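Local coordinates for protein glutathione S-transferase 2 (Onchocerca volvulus, PDB 1TU7) that catalyses the conjugation of glutathione to electrophilic compounds as a homodimeric pi-class transferase, and appears central to detoxification in this parasitic nematode, at residues Gly78-Glu81 against Met82-Thr85. Sequence-based numbering, arbitrary orientation.
Sequences GENE and METT
Glu83 reaches back from the first turn of helix 81-107 and accepts the backbone N-H of Glu79, with OE2 2.9 Å from N and a nearly straight N-H...O angle of 160°. The Glu79 N donor comes to Glu83 OE2 from its anti side, 30° out of the carboxylate plane. With CG beside its own backbone N (chi1 -70°) and the chain extended beyond, Glu83 is long enough to pass Asn80, the N-cap residue, whose O receives Thr84 N at 3.0 Å. A negative side chain suits this place, where it probably also interacts favourably with the helix dipole. A water donates to both Glu79 OE1 and Glu83 OE1, bridging two like charges; Glu79 OE2 also pairs with Lys146.

The next carbonyl, Glu81 O, is gripped from opposite faces by Thr85, one turn further on: by N at 2.9 Å and by OG1 at 3.0 Å, the second a bond that the threonine hydroxyl commonly makes to the carbonyl four residues back. Gly78 packs its CA against Glu83 OE2, 3.7 Å away; glycine suits its positive phi, most easily adopted without a side chain.

The loop after helix 63-73 thus enters helix 81-107 at the dimer interface, where Glu81 forms a salt bridge with Arg72 of the second subunit, on that subunit's helix 63-73.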
loop_
_atom_site.group_PDB
_atom_site.type_symbol
_atom_site.label_atom_id
_atom_site.label_comp_id
_atom_site.label_asym_id
_atom_site.label_seq_id
_atom_site.Cartn_x
_atom_site.Cartn_y
_atom_site.Cartn_z
ATOM N N GLY A 78 10.382 -13.805 -2.550
ATOM C CA GLY A 78 9.833 -15.158 -2.677
ATOM C C GLY A 78 10.409 -15.894 -3.849
ATOM O O GLY A 78 11.006 -15.313 -4.735
ATOM N N GLU A 79 10.177 -17.201 -3.850
ATOM C CA GLU A 79 10.754 -18.075 -4.870
ATOM C C GLU A 79 9.782 -18.448 -5.972
ATOM O O GLU A 79 10.209 -18.953 -7.017
ATOM C CB GLU A 79 11.301 -19.338 -4.236
ATOM C CG GLU A 79 12.532 -19.127 -3.374
ATOM C CD GLU A 79 13.201 -20.432 -2.985
ATOM O OE1 GLU A 79 12.612 -21.518 -3.234
ATOM O OE2 GLU A 79 14.322 -20.380 -2.449
ATOM N N ASN A 80 8.502 -18.201 -5.747
ATOM C CA ASN A 80 7.483 -18.470 -6.748
ATOM C C ASN A 80 6.334 -17.499 -6.590
ATOM O O ASN A 80 6.297 -16.743 -5.614
ATOM C CB ASN A 80 7.025 -19.944 -6.652
ATOM C CG ASN A 80 6.646 -20.340 -5.258
ATOM O OD1 ASN A 80 7.213 -21.296 -4.653
ATOM N ND2 ASN A 80 5.687 -19.645 -4.720
ATOM N N GLU A 81 5.387 -17.538 -7.509
ATOM C CA GLU A 81 4.283 -16.554 -7.518
ATOM C C GLU A 81 3.517 -16.542 -6.216
ATOM O O GLU A 81 3.118 -15.478 -5.702
ATOM C CB GLU A 81 3.259 -16.875 -8.638
ATOM C CG GLU A 81 1.998 -15.954 -8.617
ATOM C CD GLU A 81 2.374 -14.516 -8.778
ATOM O OE1 GLU A 81 1.613 -13.684 -8.304
ATOM O OE2 GLU A 81 3.443 -14.183 -9.370
ATOM N N MET A 82 3.218 -17.714 -5.689
ATOM C CA MET A 82 2.441 -17.789 -4.482
ATOM C C MET A 82 3.169 -17.166 -3.314
ATOM O O MET A 82 2.570 -16.455 -2.501
ATOM C CB MET A 82 2.023 -19.235 -4.217
ATOM C CG MET A 82 0.679 -19.499 -4.898
ATOM S SD MET A 82 0.375 -21.194 -5.340
ATOM C CE MET A 82 0.756 -21.957 -3.819
ATOM N N GLU A 83 4.477 -17.371 -3.234
ATOM C CA GLU A 83 5.236 -16.763 -2.145
ATOM C C GLU A 83 5.287 -15.240 -2.320
ATOM O O GLU A 83 5.188 -14.490 -1.349
ATOM C CB GLU A 83 6.654 -17.336 -2.073
ATOM C CG GLU A 83 6.675 -18.787 -1.599
ATOM C CD GLU A 83 8.078 -19.322 -1.317
ATOM O OE1 GLU A 83 8.204 -20.472 -0.781
ATOM O OE2 GLU A 83 9.055 -18.630 -1.614
ATOM N N THR A 84 5.511 -14.789 -3.545
ATOM C CA THR A 84 5.550 -13.359 -3.834
ATOM C C THR A 84 4.239 -12.674 -3.411
ATOM O O THR A 84 4.234 -11.592 -2.832
ATOM C CB THR A 84 5.831 -13.152 -5.321
ATOM O OG1 THR A 84 7.071 -13.784 -5.645
ATOM C CG2 THR A 84 5.980 -11.652 -5.674
ATOM N N THR A 85 3.121 -13.312 -3.741
ATOM C CA THR A 85 1.827 -12.799 -3.373
ATOM C C THR A 85 1.639 -12.814 -1.861
ATOM O O THR A 85 1.134 -11.858 -1.272
ATOM C CB THR A 85 0.747 -13.653 -4.026
ATOM O OG1 THR A 85 0.863 -13.552 -5.447
ATOM C CG2 THR A 85 -0.641 -13.184 -3.676
HETATM O O HOH W 1 10.228 -22.123 -1.390
#